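Local coordinates for organic hydroperoxide resistance protein (Legionella pneumophila, PDB 6MJN) that probably reduces organic hydroperoxides with a reactive cysteine pair, as other members of the OsmC/Ohr family do, and so would help the bacterium withstand peroxide stress, at residues A119-A124 against V140-S145. Sequence-based numbering, arbitrary orientation.
Sequences ALVAKA and VKLSVS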
ATOM      1  N   ALA B 119      11.819   8.857 -20.353  1.00 39.33           N
ATOM      2  CA  ALA B 119      12.963   8.067 -19.899  1.00 44.21           C
ATOM      3  C   ALA B 119      13.149   8.166 -18.386  1.00 42.33           C
ATOM      4  O   ALA B 119      13.541   7.189 -17.731  1.00 37.57           O
ATOM      5  CB  ALA B 119      14.230   8.519 -20.628  1.00 42.72           C
ATOM      6  N   LEU B 120      12.907   9.348 -17.816  1.00 36.17           N
ATOM      7  CA  LEU B 120      13.070   9.516 -16.377  1.00 39.60           C
ATOM      8  C   LEU B 120      12.053   8.679 -15.613  1.00 36.71           C
ATOM      9  O   LEU B 120      12.401   8.006 -14.631  1.00 38.22           O
ATOM     10  CB  LEU B 120      12.942  11.001 -16.025  1.00 37.68           C
ATOM     11  CG  LEU B 120      12.728  11.425 -14.573  1.00 42.61           C
ATOM     12  CD1 LEU B 120      13.807  10.878 -13.653  1.00 47.15           C
ATOM     13  CD2 LEU B 120      12.717  12.938 -14.517  1.00 44.81           C
ATOM     14  N   VAL B 121      10.794   8.709 -16.053  1.00 33.98           N
ATOM     15  CA  VAL B 121       9.748   7.920 -15.410  1.00 31.09           C
ATOM     16  C   VAL B 121      10.065   6.435 -15.504  1.00 36.74           C
ATOM     17  O   VAL B 121       9.869   5.684 -14.539  1.00 33.64           O
ATOM     18  CB  VAL B 121       8.383   8.276 -16.033  1.00 31.40           C
ATOM     19  CG1 VAL B 121       7.323   7.192 -15.742  1.00 37.40           C
ATOM     20  CG2 VAL B 121       7.959   9.654 -15.536  1.00 31.97           C
ATOM     21  N   ALA B 122      10.584   5.987 -16.653  1.00 32.52           N
ATOM     22  CA  ALA B 122      10.936   4.576 -16.792  1.00 38.50           C
ATOM     23  C   ALA B 122      11.990   4.163 -15.772  1.00 42.43           C
ATOM     24  O   ALA B 122      11.915   3.066 -15.203  1.00 40.57           O
ATOM     25  CB  ALA B 122      11.429   4.283 -18.209  1.00 40.83           C
ATOM     26  N   LYS B 123      12.993   5.016 -15.548  1.00 40.74           N
ATOM     27  CA  LYS B 123      14.028   4.705 -14.567  1.00 40.83           C
ATOM     28  C   LYS B 123      13.467   4.711 -13.155  1.00 37.22           C
ATOM     29  O   LYS B 123      13.846   3.867 -12.329  1.00 41.20           O
ATOM     30  CB  LYS B 123      15.178   5.706 -14.674  1.00 46.32           C
ATOM     31  CG  LYS B 123      15.992   5.611 -15.941  1.00 50.43           C
ATOM     32  CD  LYS B 123      17.205   6.533 -15.846  1.00 59.44           C
ATOM     33  CE  LYS B 123      17.883   6.744 -17.194  1.00 65.45           C
ATOM     34  NZ  LYS B 123      17.043   7.575 -18.084  1.00 69.26           N
ATOM     35  N   ALA B 124      12.573   5.660 -12.854  1.00 32.51           N
ATOM     36  CA  ALA B 124      11.966   5.713 -11.531  1.00 40.83           C
ATOM     37  C   ALA B 124      11.191   4.435 -11.232  1.00 42.17           C
ATOM     38  O   ALA B 124      11.244   3.925 -10.112  1.00 36.48           O
ATOM     39  CB  ALA B 124      11.062   6.940 -11.416  1.00 35.84           C
ATOM     40  N   VAL B 140       0.943  -2.590 -14.453  1.00 42.09           N
ATOM     41  CA  VAL B 140       1.049  -1.165 -14.165  1.00 34.12           C
ATOM     42  C   VAL B 140       1.181  -0.438 -15.493  1.00 33.75           C
ATOM     43  O   VAL B 140       2.101  -0.721 -16.273  1.00 38.75           O
ATOM     44  CB  VAL B 140       2.231  -0.838 -13.231  1.00 35.74           C
ATOM     45  CG1 VAL B 140       2.272   0.669 -12.945  1.00 33.46           C
ATOM     46  CG2 VAL B 140       2.133  -1.637 -11.926  1.00 32.44           C
ATOM     47  N   LYS B 141       0.259   0.482 -15.764  1.00 32.22           N
ATOM     48  CA  LYS B 141       0.315   1.302 -16.972  1.00 32.79           C
ATOM     49  C   LYS B 141       0.874   2.669 -16.591  1.00 31.65           C
ATOM     50  O   LYS B 141       0.396   3.288 -15.631  1.00 37.56           O
ATOM     51  CB  LYS B 141      -1.074   1.440 -17.604  1.00 43.64           C
ATOM     52  N   LEU B 142       1.903   3.127 -17.315  1.00 32.05           N
ATOM     53  CA  LEU B 142       2.559   4.405 -17.046  1.00 32.42           C
ATOM     54  C   LEU B 142       2.269   5.410 -18.150  1.00 35.59           C
ATOM     55  O   LEU B 142       2.336   5.080 -19.337  1.00 43.34           O
ATOM     56  CB  LEU B 142       4.085   4.265 -16.958  1.00 41.20           C
ATOM     57  CG  LEU B 142       4.779   3.252 -16.067  1.00 51.56           C
ATOM     58  CD1 LEU B 142       6.285   3.337 -16.339  1.00 54.96           C
ATOM     59  CD2 LEU B 142       4.476   3.526 -14.615  1.00 47.45           C
ATOM     60  N   SER B 143       1.990   6.649 -17.763  1.00 32.47           N
ATOM     61  CA  SER B 143       1.919   7.725 -18.741  1.00 33.09           C
ATOM     62  C   SER B 143       2.583   8.947 -18.139  1.00 31.85           C
ATOM     63  O   SER B 143       2.716   9.071 -16.913  1.00 33.52           O
ATOM     64  CB  SER B 143       0.481   8.033 -19.156  1.00 37.75           C
ATOM     65  OG  SER B 143      -0.288   8.488 -18.054  1.00 43.04           O
ATOM     66  N   VAL B 144       3.023   9.860 -18.997  1.00 32.53           N
ATOM     67  CA  VAL B 144       3.691  11.050 -18.504  0.50 37.23           C
ATOM     68  C   VAL B 144       3.309  12.234 -19.377  1.00 41.00           C
ATOM     69  O   VAL B 144       3.156  12.118 -20.596  1.00 37.68           O
ATOM     70  CB  VAL B 144       5.219  10.852 -18.436  0.50 43.55           C
ATOM     71  CG1 VAL B 144       5.732  10.420 -19.765  0.50 43.00           C
ATOM     72  CG2 VAL B 144       5.916  12.123 -17.967  0.50 44.95           C
ATOM     73  N   SER B 145       3.094  13.367 -18.719  1.00 35.48           N
ATOM     74  CA  SER B 145       2.804  14.622 -19.393  1.00 40.17           C
ATOM     75  C   SER B 145       3.827  15.644 -18.931  1.00 40.74           C
ATOM     76  O   SER B 145       4.326  15.572 -17.800  1.00 39.37           O
ATOM     77  CB  SER B 145       1.395  15.112 -19.073  1.00 48.70           C
ATOM     78  OG  SER B 145       0.433  14.185 -19.538  1.00 60.84           O
TER
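Val121 meets Leu142 and Val144 at once, and the three show how one branched side chain can bridge two residues of a strand. Along 119-124, Leu120 comes first but packs instead on Ile69 and Val72 of helix 53-76. One residue later, Val121 points toward the strand and spreads its two methyls along it. Val121 CG1, anti to the backbone N (chi1 162°), passes alongside Leu142 CD1 at 4.0 Å. The same torsion sets Val121 CG2 anti to the carbonyl carbon, where it reaches Val144 CG2, also at 4.0 Å in the conformer given for Val144, one of two. Ser143, between the two apolar residues, turns from the helix, and its OG is hydrogen-bonded to His106 ND1. Val121 is buried, with Leu142 and Val144 on one strand and Ala107 and Ile109 on the adjacent strand 99-110; the contact across the two segments is purely apolar. Further along the helix, Ala124 returns to Ile69, so Leu120 and Ala124 face helix 53-76 while Val121 serves the strand. Such alternation, with every second strand residue meeting a helix laid on the sheet, is characteristic of two-layer alpha/beta packing, here in the OsmC-like fold, where strand 140-146 runs parallel to 99-110 at the sheet's margin within the chain.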